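Local coordinates for DNA protection during starvation protein (Halobacterium salinarum, PDB 1TJO), which stores iron inside a hollow dodecamer and probably protects DNA by oxidising Fe(2+) with hydrogen peroxide and depositing it as a ferric mineral, at residues 47-50 with 51-54; 59-62 with 63-67; 115-118 with 119-123; 159-162 with 163-167; 96-99 with 100-104. One frame throughout, in Å; residues are numbered along the deposited sequence.

Contact 1: residues 47-50 with 51-54; sequences QLKK and HHWN. With FE (Fe (III) ion), chain J.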
loop_
_atom_site.group_PDB
_atom_site.type_symbol
_atom_site.label_atom_id
_atom_site.label_comp_id
_atom_site.label_asym_id
_atom_site.label_seq_id
_atom_site.Cartn_x
_atom_site.Cartn_y
_atom_site.Cartn_z
ATOM N N GLN A 47 -3.868 32.942 -1.136
ATOM C CA GLN A 47 -3.486 33.571 0.129
ATOM C C GLN A 47 -3.059 32.540 1.181
ATOM O O GLN A 47 -2.136 32.782 1.952
ATOM C CB GLN A 47 -4.616 34.392 0.676
ATOM C CG GLN A 47 -4.159 35.277 1.825
ATOM C CD GLN A 47 -4.991 36.547 1.984
ATOM O OE1 GLN A 47 -4.892 37.460 1.164
ATOM N NE2 GLN A 47 -5.816 36.597 3.032
ATOM N N LEU A 48 -3.670 31.361 1.126
ATOM C CA LEU A 48 -3.249 30.250 1.983
ATOM C C LEU A 48 -1.836 29.837 1.587
ATOM O O LEU A 48 -0.991 29.576 2.446
ATOM C CB LEU A 48 -4.210 29.070 1.860
ATOM C CG LEU A 48 -5.581 29.268 2.470
ATOM C CD1 LEU A 48 -6.498 28.139 2.140
ATOM C CD2 LEU A 48 -5.550 29.431 3.983
ATOM N N LYS A 49 -1.595 29.761 0.282
ATOM C CA LYS A 49 -0.239 29.474 -0.208
ATOM C C LYS A 49 0.750 30.491 0.291
ATOM O O LYS A 49 1.763 30.129 0.815
ATOM C CB LYS A 49 -0.187 29.407 -1.736
ATOM C CG LYS A 49 -0.809 28.151 -2.370
ATOM C CD LYS A 49 -0.222 26.906 -1.837
ATOM C CE LYS A 49 1.085 26.578 -2.380
ATOM N NZ LYS A 49 1.167 25.052 -2.695
ATOM N N LYS A 50 0.429 31.782 0.185
ATOM C CA LYS A 50 1.292 32.826 0.707
ATOM C C LYS A 50 1.632 32.588 2.171
ATOM O O LYS A 50 2.775 32.674 2.583
ATOM C CB LYS A 50 0.574 34.159 0.617
ATOM C CG LYS A 50 1.370 35.286 1.188
ATOM C CD LYS A 50 0.596 36.578 1.009
ATOM C CE LYS A 50 1.393 37.730 1.548
ATOM N NZ LYS A 50 0.670 39.052 1.546
ATOM N N HIS A 51 0.618 32.363 2.973
ATOM C CA HIS A 51 0.827 32.172 4.404
ATOM C C HIS A 51 1.617 30.905 4.741
ATOM O O HIS A 51 2.454 30.953 5.654
ATOM C CB HIS A 51 -0.500 32.269 5.132
ATOM C CG HIS A 51 -1.135 33.618 4.979
ATOM N ND1 HIS A 51 -2.468 33.856 5.221
ATOM C CD2 HIS A 51 -0.601 34.803 4.594
ATOM C CE1 HIS A 51 -2.724 35.137 4.983
ATOM N NE2 HIS A 51 -1.609 35.731 4.605
ATOM N N HIS A 52 1.323 29.802 4.036
ATOM C CA HIS A 52 2.138 28.569 4.049
ATOM C C HIS A 52 3.628 28.836 3.771
ATOM O O HIS A 52 4.476 28.409 4.491
ATOM C CB HIS A 52 1.493 27.613 3.047
ATOM C CG HIS A 52 2.327 26.455 2.605
ATOM N ND1 HIS A 52 2.466 25.312 3.370
ATOM C CD2 HIS A 52 2.928 26.199 1.428
ATOM C CE1 HIS A 52 3.133 24.402 2.675
ATOM N NE2 HIS A 52 3.450 24.920 1.500
ATOM N N TRP A 53 3.932 29.626 2.747
ATOM C CA TRP A 53 5.300 29.903 2.396
ATOM C C TRP A 53 6.007 30.731 3.453
ATOM O O TRP A 53 7.174 30.504 3.736
ATOM C CB TRP A 53 5.349 30.643 1.059
ATOM C CG TRP A 53 4.833 29.876 -0.144
ATOM C CD1 TRP A 53 4.891 28.490 -0.387
ATOM C CD2 TRP A 53 4.206 30.435 -1.287
ATOM N NE1 TRP A 53 4.292 28.209 -1.581
ATOM C CE2 TRP A 53 3.887 29.377 -2.167
ATOM C CE3 TRP A 53 3.892 31.722 -1.662
ATOM C CZ2 TRP A 53 3.297 29.590 -3.390
ATOM C CZ3 TRP A 53 3.305 31.927 -2.885
ATOM C CH2 TRP A 53 3.000 30.883 -3.715
ATOM N N ASN A 54 5.306 31.697 4.032
ATOM C CA ASN A 54 5.957 32.757 4.765
ATOM C C ASN A 54 5.917 32.540 6.285
ATOM O O ASN A 54 6.655 33.200 7.003
ATOM C CB ASN A 54 5.322 34.103 4.419
ATOM C CG ASN A 54 5.698 34.597 3.031
ATOM O OD1 ASN A 54 6.857 34.665 2.701
ATOM N ND2 ASN A 54 4.720 34.925 2.221
HETATM FE FE FE J . 4.747 24.017 -0.024
HETATM O O HOH W 1 5.245 22.426 1.011
HETATM O O HOH W 2 2.977 22.710 -0.701
#
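K49 crosses W53 at a slant at the last turns of helix 24-54. CB of K49 sits over the indole straight from the backbone, 4.1 Å from the centroid of the six-membered ring of W53, a CH-pi contact; bends at chi2 (-55°) and chi3 (-78°) bring CE of K49 to 3.7 Å from NE1 of W53. O of K49 lies above the indole plane and accepts the backbone N-H of W53 (2.9 Å). Q47 and H51 run side by side, CG of Q47 3.5 Å from CE1 of H51; OE1 of Q47 takes the N-H of E108, while NE2 of Q47 and ND1 of H51 share the carboxylate of D122. H52, its CG anti to the backbone N (chi1 164°), carries NE2 to the ferric ion at 2.2 Å; two waters and D79 and E83 of a second subunit also bind the metal. NE1 of W53 and NZ of K49 each hydrogen-bond OD1 of that D79. A leucine in place of W53 would probably deprive D79 of its indole N-H partner and uncover the K49 chain. With ND1 of H52 tied to O of H64, NE2 faces iron, and this helix end supplies a ligand and second-shell support for one across the subunit boundary.

Contact 2: residues 59-62 with 63-67; sequences EFRD and LHLFL. With NA (sodium ion), chain R.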
loop_
_atom_site.group_PDB
_atom_site.type_symbol
_atom_site.label_atom_id
_atom_site.label_comp_id
_atom_site.label_asym_id
_atom_site.label_seq_id
_atom_site.Cartn_x
_atom_site.Cartn_y
_atom_site.Cartn_z
ATOM N N GLU A 59 5.473 28.178 16.259
ATOM C CA GLU A 59 4.496 27.192 15.778
ATOM C C GLU A 59 4.573 27.001 14.270
ATOM O O GLU A 59 3.655 26.435 13.655
ATOM C CB GLU A 59 3.078 27.586 16.188
ATOM C CG GLU A 59 2.891 27.976 17.651
ATOM C CD GLU A 59 3.261 29.428 17.979
ATOM O OE1 GLU A 59 3.671 29.701 19.142
ATOM O OE2 GLU A 59 3.090 30.255 17.107
ATOM N N PHE A 60 5.671 27.420 13.613
ATOM C CA PHE A 60 5.574 27.586 12.161
ATOM C C PHE A 60 5.407 26.274 11.388
ATOM O O PHE A 60 4.761 26.252 10.369
ATOM C CB PHE A 60 6.748 28.360 11.563
ATOM C CG PHE A 60 7.798 27.458 11.030
ATOM C CD1 PHE A 60 7.841 27.129 9.680
ATOM C CD2 PHE A 60 8.684 26.882 11.898
ATOM C CE1 PHE A 60 8.797 26.190 9.199
ATOM C CE2 PHE A 60 9.642 25.979 11.425
ATOM C CZ PHE A 60 9.677 25.634 10.090
ATOM N N ARG A 61 5.976 25.190 11.875
ATOM C CA ARG A 61 5.954 23.964 11.083
ATOM C C ARG A 61 4.546 23.350 11.062
ATOM O O ARG A 61 4.061 22.973 10.011
ATOM C CB ARG A 61 6.988 22.984 11.576
ATOM C CG ARG A 61 7.528 22.048 10.527
ATOM C CD ARG A 61 8.304 20.865 11.128
ATOM N NE ARG A 61 8.139 19.634 10.394
ATOM C CZ ARG A 61 7.650 18.505 10.869
ATOM N NH1 ARG A 61 7.238 18.360 12.136
ATOM N NH2 ARG A 61 7.591 17.489 10.050
ATOM N N ASP A 62 3.895 23.339 12.216
ATOM C CA ASP A 62 2.526 22.874 12.311
ATOM C C ASP A 62 1.632 23.749 11.414
ATOM O O ASP A 62 0.787 23.247 10.651
ATOM C CB ASP A 62 2.012 22.937 13.735
ATOM C CG ASP A 62 0.586 22.503 13.812
ATOM O OD1 ASP A 62 -0.287 23.353 14.115
ATOM O OD2 ASP A 62 0.259 21.327 13.512
ATOM N N LEU A 63 1.846 25.072 11.466
ATOM C CA LEU A 63 1.050 25.955 10.615
ATOM C C LEU A 63 1.369 25.811 9.152
ATOM O O LEU A 63 0.504 25.869 8.288
ATOM C CB LEU A 63 1.238 27.403 11.024
ATOM C CG LEU A 63 0.552 27.807 12.305
ATOM C CD1 LEU A 63 1.161 29.076 12.876
ATOM C CD2 LEU A 63 -0.962 27.940 11.992
ATOM N N HIS A 64 2.633 25.589 8.840
ATOM C CA HIS A 64 3.045 25.384 7.460
ATOM C C HIS A 64 2.316 24.176 6.879
ATOM O O HIS A 64 1.771 24.257 5.784
ATOM C CB HIS A 64 4.570 25.200 7.397
ATOM C CG HIS A 64 5.125 24.902 6.050
ATOM N ND1 HIS A 64 5.338 25.873 5.094
ATOM C CD2 HIS A 64 5.591 23.746 5.521
ATOM C CE1 HIS A 64 5.861 25.316 4.012
ATOM N NE2 HIS A 64 6.041 24.032 4.249
ATOM N N LEU A 65 2.246 23.091 7.646
ATOM C CA LEU A 65 1.584 21.868 7.213
ATOM C C LEU A 65 0.097 22.148 7.095
ATOM O O LEU A 65 -0.518 21.761 6.083
ATOM C CB LEU A 65 1.912 20.752 8.193
ATOM C CG LEU A 65 3.375 20.333 8.066
ATOM C CD1 LEU A 65 3.776 19.418 9.265
ATOM C CD2 LEU A 65 3.662 19.684 6.703
ATOM N N PHE A 66 -0.488 22.780 8.112
ATOM C CA PHE A 66 -1.941 23.016 8.100
ATOM C C PHE A 66 -2.310 23.851 6.880
ATOM O O PHE A 66 -3.319 23.574 6.192
ATOM C CB PHE A 66 -2.438 23.686 9.404
ATOM C CG PHE A 66 -3.819 24.294 9.290
ATOM C CD1 PHE A 66 -4.938 23.496 9.220
ATOM C CD2 PHE A 66 -3.975 25.644 9.130
ATOM C CE1 PHE A 66 -6.218 24.067 9.031
ATOM C CE2 PHE A 66 -5.230 26.192 8.930
ATOM C CZ PHE A 66 -6.331 25.393 8.874
ATOM N N LEU A 67 -1.561 24.927 6.651
ATOM C CA LEU A 67 -1.901 25.890 5.600
ATOM C C LEU A 67 -1.714 25.235 4.236
ATOM O O LEU A 67 -2.489 25.511 3.315
ATOM C CB LEU A 67 -1.116 27.195 5.714
ATOM C CG LEU A 67 -1.443 28.030 6.949
ATOM C CD1 LEU A 67 -0.338 29.038 7.282
ATOM C CD2 LEU A 67 -2.782 28.739 6.732
HETATM NA NA NA R . 3.714 27.901 21.201
#
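E59, at the N-cap position of helix 60-87, meets L63 one turn on. Its CB lies 4.1 Å from CD1 of L63, a loose apolar touch beside the hydrogen bond from L63 N to E59 O. CG then stands anti to the carbonyl carbon, and a bend at chi2 (83°) swings the chain toward a sodium ion, from which CG and CD of E59 are both 3.6 Å away. At the tip OE1 of E59 coordinates the sodium at 2.7 Å. The same oxygen is hydrogen-bonded with OG1 of T174 of a third subunit, whereas OE2 accepts the N-H of L175 there. OE1 of E59 from the third and fourth subunits binds the same ion, so three copies of this helix start converge on it. The helix is one of the four long ones of the ferritin-like bundle, and L63 faces the interior, packing on I115, L119 and Y169. On another side R61 and L65 pair up: CD1 of L65 rests over the centre of one guanidinium face, 4.3 Å from CZ of R61. That guanidinium forms salt bridges with E69 and D62 of the third subunit, while D62 of this chain answers R61 of the fourth through OD2 and holds OH of Y169 with OD1. CB of H64 lies 3.2 Å from the carbonyl O of F60 and oblique to the phenyl ring of F60; the imidazole of H64 stacks on that of H52.

Contact 3: residues 115-118 with 119-123; sequences IRTS and LANDM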
loop_
_atom_site.group_PDB
_atom_site.type_symbol
_atom_site.label_atom_id
_atom_site.label_comp_id
_atom_site.label_asym_id
_atom_site.label_seq_id
_atom_site.Cartn_x
_atom_site.Cartn_y
_atom_site.Cartn_z
ATOM N N ILE A 115 1.849 36.262 11.839
ATOM C CA ILE A 115 0.917 35.136 11.650
ATOM C C ILE A 115 -0.509 35.373 12.167
ATOM O O ILE A 115 -1.472 34.918 11.559
ATOM C CB ILE A 115 1.549 33.775 12.154
ATOM C CG1 ILE A 115 0.686 32.584 11.721
ATOM C CG2 ILE A 115 1.740 33.772 13.660
ATOM C CD1 ILE A 115 0.568 32.429 10.222
ATOM N N ARG A 116 -0.665 36.085 13.271
ATOM C CA ARG A 116 -1.977 36.350 13.788
ATOM C C ARG A 116 -2.773 37.206 12.768
ATOM O O ARG A 116 -3.951 36.927 12.503
ATOM C CB ARG A 116 -1.883 37.013 15.158
ATOM C CG ARG A 116 -1.462 36.132 16.285
ATOM C CD ARG A 116 -1.763 36.719 17.668
ATOM N NE ARG A 116 -3.199 36.765 17.896
ATOM C CZ ARG A 116 -3.936 35.747 18.327
ATOM N NH1 ARG A 116 -3.426 34.566 18.651
ATOM N NH2 ARG A 116 -5.239 35.913 18.415
ATOM N N THR A 117 -2.117 38.202 12.173
ATOM C CA THR A 117 -2.772 39.046 11.199
ATOM C C THR A 117 -3.157 38.240 9.985
ATOM O O THR A 117 -4.285 38.365 9.460
ATOM C CB THR A 117 -1.842 40.182 10.838
ATOM O OG1 THR A 117 -1.717 41.043 11.971
ATOM C CG2 THR A 117 -2.410 41.059 9.712
ATOM N N SER A 118 -2.208 37.432 9.519
ATOM C CA SER A 118 -2.384 36.610 8.356
ATOM C C SER A 118 -3.564 35.666 8.530
ATOM O O SER A 118 -4.447 35.631 7.696
ATOM C CB SER A 118 -1.093 35.833 8.010
ATOM O OG SER A 118 -0.017 36.745 7.788
ATOM N N LEU A 119 -3.605 34.912 9.624
ATOM C CA LEU A 119 -4.710 34.026 9.850
ATOM C C LEU A 119 -6.042 34.750 10.005
ATOM O O LEU A 119 -7.035 34.241 9.520
ATOM C CB LEU A 119 -4.460 33.138 11.054
ATOM C CG LEU A 119 -3.823 31.757 10.905
ATOM C CD1 LEU A 119 -3.089 31.408 9.630
ATOM C CD2 LEU A 119 -3.165 31.312 12.189
ATOM N N ALA A 120 -6.058 35.925 10.642
ATOM C CA ALA A 120 -7.311 36.648 10.784
ATOM C C ALA A 120 -7.835 37.087 9.411
ATOM O O ALA A 120 -9.042 37.056 9.140
ATOM C CB ALA A 120 -7.119 37.823 11.659
ATOM N N ASN A 121 -6.934 37.481 8.521
ATOM C CA ASN A 121 -7.327 37.835 7.159
ATOM C C ASN A 121 -7.910 36.610 6.409
ATOM O O ASN A 121 -8.923 36.722 5.650
ATOM C CB ASN A 121 -6.128 38.404 6.385
ATOM C CG ASN A 121 -5.742 39.784 6.814
ATOM O OD1 ASN A 121 -6.559 40.513 7.355
ATOM N ND2 ASN A 121 -4.513 40.193 6.525
ATOM N N ASP A 122 -7.323 35.440 6.656
ATOM C CA ASP A 122 -7.820 34.214 6.028
ATOM C C ASP A 122 -9.185 33.850 6.558
ATOM O O ASP A 122 -10.045 33.421 5.809
ATOM C CB ASP A 122 -6.861 33.028 6.250
ATOM C CG ASP A 122 -5.544 33.233 5.572
ATOM O OD1 ASP A 122 -5.499 34.059 4.605
ATOM O OD2 ASP A 122 -4.503 32.609 5.942
ATOM N N MET A 123 -9.349 33.975 7.858
ATOM C CA MET A 123 -10.594 33.667 8.548
ATOM C C MET A 123 -11.750 34.468 7.946
ATOM O O MET A 123 -12.816 33.931 7.751
ATOM C CB MET A 123 -10.483 33.945 10.051
ATOM C CG MET A 123 -11.443 33.062 10.824
ATOM S SD MET A 123 -11.301 33.229 12.629
ATOM C CE MET A 123 -11.733 34.758 12.777
#
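With CG1 of I115 anti to the backbone N (chi1 -170°) and chi2 turned to 62°, CD1 of I115 comes to 3.8 Å from CD1 of L119, the two side chains running side by side one turn apart. L119 answers in an unusual shape: its chi2 of 17° nearly eclipses CD1 with CA, which suggests some strain, and sets CD2 at 4.1 Å from CG1 of I115. Both belong to the start of helix 115-142 in the ferritin-like four-helix bundle, where L63 touches both of them and L67 and I166 lie against L119. An alanine at L119 is likely to open a gap between those helices and leave the end of I115 without its apolar neighbour. On a more accessible side T117 and N121 also run alongside each other, CG2 of T117 being 3.9 Å from ND2 of N121; ND2 of N121 hydrogen-bonds OE1 of E108. S118 OG turns back to the carbonyl O of D114, and R116 reaches L175 of a third subunit. Of the i to i+4 backbone bonds between the segments, L119 N to I115 O at 2.9 Å is the straightest. The bond from D122 N to S118 O, 3.1 Å, has its donor in the carbonyl plane.

Contact 4: residues 159-162 with 163-167; sequences LEDD and AHHIE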
loop_
_atom_site.group_PDB
_atom_site.type_symbol
_atom_site.label_atom_id
_atom_site.label_comp_id
_atom_site.label_asym_id
_atom_site.label_seq_id
_atom_site.Cartn_x
_atom_site.Cartn_y
_atom_site.Cartn_z
ATOM N N LEU A 159 -14.413 23.270 3.987
ATOM C CA LEU A 159 -14.048 24.682 4.195
ATOM C C LEU A 159 -14.375 25.088 5.626
ATOM O O LEU A 159 -13.575 25.805 6.260
ATOM C CB LEU A 159 -14.747 25.560 3.165
ATOM C CG LEU A 159 -14.225 25.502 1.735
ATOM C CD1 LEU A 159 -13.731 24.178 1.285
ATOM C CD2 LEU A 159 -15.299 26.062 0.781
ATOM N N GLU A 160 -15.498 24.616 6.160
ATOM C CA GLU A 160 -15.851 24.916 7.566
ATOM C C GLU A 160 -14.844 24.312 8.515
ATOM O O GLU A 160 -14.485 24.929 9.530
ATOM C CB GLU A 160 -17.287 24.526 7.929
ATOM C CG GLU A 160 -18.355 25.365 7.197
ATOM C CD GLU A 160 -19.719 25.294 7.871
ATOM O OE1 GLU A 160 -19.796 24.838 9.035
ATOM O OE2 GLU A 160 -20.721 25.689 7.228
ATOM N N ASP A 161 -14.372 23.105 8.222
ATOM C CA ASP A 161 -13.401 22.516 9.111
ATOM C C ASP A 161 -12.142 23.354 9.154
ATOM O O ASP A 161 -11.573 23.629 10.234
ATOM C CB ASP A 161 -13.055 21.107 8.658
ATOM C CG ASP A 161 -12.354 20.310 9.747
ATOM O OD1 ASP A 161 -11.315 19.693 9.456
ATOM O OD2 ASP A 161 -12.747 20.315 10.931
ATOM N N ASP A 162 -11.657 23.787 7.998
ATOM C CA ASP A 162 -10.451 24.622 8.010
ATOM C C ASP A 162 -10.647 25.997 8.642
ATOM O O ASP A 162 -9.786 26.479 9.352
ATOM C CB ASP A 162 -9.926 24.809 6.593
ATOM C CG ASP A 162 -9.363 23.542 6.029
ATOM O OD1 ASP A 162 -8.981 22.698 6.878
ATOM O OD2 ASP A 162 -9.217 23.327 4.822
ATOM N N ALA A 163 -11.808 26.615 8.418
ATOM C CA ALA A 163 -12.129 27.885 9.078
ATOM C C ALA A 163 -12.123 27.738 10.595
ATOM O O ALA A 163 -11.596 28.577 11.325
ATOM C CB ALA A 163 -13.461 28.397 8.620
ATOM N N HIS A 164 -12.701 26.657 11.054
ATOM C CA HIS A 164 -12.737 26.328 12.484
ATOM C C HIS A 164 -11.318 26.140 13.050
ATOM O O HIS A 164 -11.053 26.601 14.164
ATOM C CB HIS A 164 -13.608 25.091 12.717
ATOM C CG HIS A 164 -13.439 24.492 14.058
ATOM N ND1 HIS A 164 -12.725 23.333 14.266
ATOM C CD2 HIS A 164 -13.831 24.927 15.275
ATOM C CE1 HIS A 164 -12.719 23.061 15.560
ATOM N NE2 HIS A 164 -13.376 24.015 16.194
ATOM N N HIS A 165 -10.416 25.490 12.318
ATOM C CA HIS A 165 -9.049 25.307 12.778
ATOM C C HIS A 165 -8.394 26.663 12.969
ATOM O O HIS A 165 -7.707 26.907 13.948
ATOM C CB HIS A 165 -8.230 24.499 11.769
ATOM C CG HIS A 165 -8.424 23.040 11.882
ATOM N ND1 HIS A 165 -7.376 22.174 12.126
ATOM C CD2 HIS A 165 -9.520 22.273 11.710
ATOM C CE1 HIS A 165 -7.838 20.935 12.133
ATOM N NE2 HIS A 165 -9.134 20.965 11.879
ATOM N N ILE A 166 -8.609 27.559 12.026
ATOM C CA ILE A 166 -8.032 28.911 12.164
ATOM C C ILE A 166 -8.568 29.624 13.380
ATOM O O ILE A 166 -7.782 30.248 14.144
ATOM C CB ILE A 166 -8.215 29.747 10.854
ATOM C CG1 ILE A 166 -7.378 29.154 9.727
ATOM C CG2 ILE A 166 -7.912 31.254 11.087
ATOM C CD1 ILE A 166 -7.717 29.678 8.354
ATOM N N GLU A 167 -9.877 29.521 13.604
ATOM C CA GLU A 167 -10.479 30.068 14.801
ATOM C C GLU A 167 -9.791 29.549 16.064
ATOM O O GLU A 167 -9.454 30.324 16.950
ATOM C CB GLU A 167 -11.994 29.770 14.853
ATOM C CG GLU A 167 -12.705 30.465 16.003
ATOM C CD GLU A 167 -14.194 30.692 15.777
ATOM O OE1 GLU A 167 -14.931 29.698 15.804
ATOM O OE2 GLU A 167 -14.624 31.866 15.644
#
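The carboxylate of D161 and the imidazole of H165 are turned almost perpendicular, their planes 81° apart, one turn apart on helix 146-169, the closing long helix of the ferritin-like bundle. D161 sends CG anti to its backbone N (chi1 -164°), H165 sends CG anti to the carbonyl carbon (chi1 -82°), and the two chains cross at a slant. OD2 of D161 lies at the edge of the imidazole, in its plane, 3.8 Å from NE2 of H165; OD1 of D161 is a little nearer to that nitrogen, at 3.5 Å. Were H165 protonated, the nearby carboxylate would probably stabilise its charge. The same imidazole meets the ring of F66 nearly parallel, and R61 of a fourth subunit packs on it.

H164 turns its ring elsewhere. Its CB stays 3.3 Å from the carbonyl O of E160, while the imidazole meets that of H168 with planes at about 55° and makes a weak hydrogen bond to Q86 of a fifth subunit; all three residues are implicated in iron translocation. E160 forms salt bridges with R134 and with R84 of the fifth subunit. On the inward side the I166 side chain runs beside the carbonyl of D162 and reaches F66 and Y126. There CG1 of I166 approaches O of D162 to 3.6 Å, beside the hydrogen bond from I166 N to the same oxygen at 3.1 Å.

Contact 5: residues 96-99 with 100-104; sequences PETL and QAEAS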
loop_
_atom_site.group_PDB
_atom_site.type_symbol
_atom_site.label_atom_id
_atom_site.label_comp_id
_atom_site.label_asym_id
_atom_site.label_seq_id
_atom_site.Cartn_x
_atom_site.Cartn_y
_atom_site.Cartn_z
ATOM N N PRO A 96 -5.598 34.419 -13.629
ATOM C CA PRO A 96 -5.429 34.933 -12.273
ATOM C C PRO A 96 -6.041 36.332 -12.134
ATOM O O PRO A 96 -6.730 36.595 -11.146
ATOM C CB PRO A 96 -3.919 34.981 -12.116
ATOM C CG PRO A 96 -3.432 33.904 -12.980
ATOM C CD PRO A 96 -4.309 33.949 -14.193
ATOM N N GLU A 97 -5.795 37.197 -13.105
ATOM C CA GLU A 97 -6.416 38.527 -13.067
ATOM C C GLU A 97 -7.937 38.489 -13.008
ATOM O O GLU A 97 -8.551 39.236 -12.273
ATOM C CB GLU A 97 -5.943 39.357 -14.271
ATOM C CG GLU A 97 -6.877 40.357 -14.863
ATOM C CD GLU A 97 -6.302 40.862 -16.190
ATOM O OE1 GLU A 97 -6.919 40.610 -17.272
ATOM O OE2 GLU A 97 -5.180 41.433 -16.134
ATOM N N THR A 98 -8.534 37.641 -13.832
ATOM C CA THR A 98 -9.957 37.425 -13.808
ATOM C C THR A 98 -10.493 36.902 -12.497
ATOM O O THR A 98 -11.445 37.395 -11.987
ATOM C CB THR A 98 -10.353 36.448 -14.916
ATOM O OG1 THR A 98 -10.079 37.053 -16.185
ATOM C CG2 THR A 98 -11.842 36.221 -14.917
ATOM N N LEU A 99 -9.863 35.883 -11.960
ATOM C CA LEU A 99 -10.275 35.338 -10.669
ATOM C C LEU A 99 -10.274 36.397 -9.550
ATOM O O LEU A 99 -11.243 36.513 -8.804
ATOM C CB LEU A 99 -9.349 34.165 -10.305
ATOM C CG LEU A 99 -9.517 32.906 -11.146
ATOM C CD1 LEU A 99 -8.373 31.969 -10.961
ATOM C CD2 LEU A 99 -10.868 32.230 -10.821
ATOM N N GLN A 100 -9.225 37.192 -9.448
ATOM C CA GLN A 100 -9.157 38.185 -8.403
ATOM C C GLN A 100 -10.166 39.333 -8.707
ATOM O O GLN A 100 -10.803 39.836 -7.791
ATOM C CB GLN A 100 -7.748 38.716 -8.227
ATOM C CG GLN A 100 -7.645 39.697 -7.048
ATOM C CD GLN A 100 -6.233 39.992 -6.632
ATOM O OE1 GLN A 100 -5.317 39.227 -6.880
ATOM N NE2 GLN A 100 -6.044 41.131 -6.008
ATOM N N ALA A 101 -10.312 39.703 -9.972
ATOM C CA ALA A 101 -11.297 40.758 -10.330
ATOM C C ALA A 101 -12.741 40.371 -9.962
ATOM O O ALA A 101 -13.572 41.193 -9.533
ATOM C CB ALA A 101 -11.210 41.041 -11.812
ATOM N N GLU A 102 -13.068 39.107 -10.177
ATOM C CA GLU A 102 -14.397 38.599 -9.919
ATOM C C GLU A 102 -14.596 38.209 -8.465
ATOM O O GLU A 102 -15.724 37.954 -8.086
ATOM C CB GLU A 102 -14.651 37.397 -10.823
ATOM C CG GLU A 102 -14.657 37.767 -12.304
ATOM C CD GLU A 102 -15.966 38.424 -12.744
ATOM O OE1 GLU A 102 -16.032 38.839 -13.903
ATOM O OE2 GLU A 102 -16.905 38.549 -11.948
ATOM N N ALA A 103 -13.524 38.153 -7.664
ATOM C CA ALA A 103 -13.639 37.801 -6.247
ATOM C C ALA A 103 -14.172 39.001 -5.474
ATOM O O ALA A 103 -13.788 40.146 -5.748
ATOM C CB ALA A 103 -12.301 37.356 -5.679
ATOM N N SER A 104 -15.069 38.726 -4.538
ATOM C CA SER A 104 -15.624 39.727 -3.620
ATOM C C SER A 104 -14.839 39.839 -2.318
ATOM O O SER A 104 -14.947 40.846 -1.600
ATOM C CB SER A 104 -17.072 39.384 -3.283
ATOM O OG SER A 104 -17.194 38.125 -2.630
#
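E102 meets T98 through its aliphatic stem rather than through a flat group: no face or edge of the E102 carboxylate or the Q100 amide is used between residues 96-99 and 100-104. CG of E102 lies 4.1 Å from CG2 of T98, the two chains side by side and pointing the same way, and the bend at chi2 (-78°) then turns the carboxylate away from T98. The same CG stands 3.2 Å from the carbonyl O of T98, which also accepts the backbone N-H of E102 at 3.0 Å. OG1 of T98 is engaged with OG of S95. The amide of Q100, on an extended chain with CG anti to the backbone N (chi1 -176°), reaches a second subunit, where OE1 accepts the N-H of E97; the reciprocal bond joins E97 here to Q100 there. A101 touches only backbone, its CB 3.2 Å from the carbonyl O of E97. This short helix, 96-102, sits in the connection between the second and third long helices, as in other Dps proteins. L99 lies against Y42 of helix 24-54 and H46 of the second subunit. E102 and A103 also touch helix 24-54; the small helix lies across the bundle, at a subunit interface.

Every contact spans neighbouring turns of one helix, so none closes a long loop, and along the chain they follow in series, 1, 2, 5, 3, 4, without nesting or crossing. Contact 1 ends helix 24-54 and contact 2 opens helix 60-87; the two touch where L67 packs on L48 and H51. Contact 5 lies in the following connection, well apart, its nearest atoms about 8 Å from contact 1, though both reach the second subunit. Contact 3, starting helix 115-142, touches contacts 1, 2 and 4. Contact 4, on helix 146-169, meets contact 2 through F66 and contact 3 through I166. Contacts 1 to 4 thus tie together one end of the four-helix bundle.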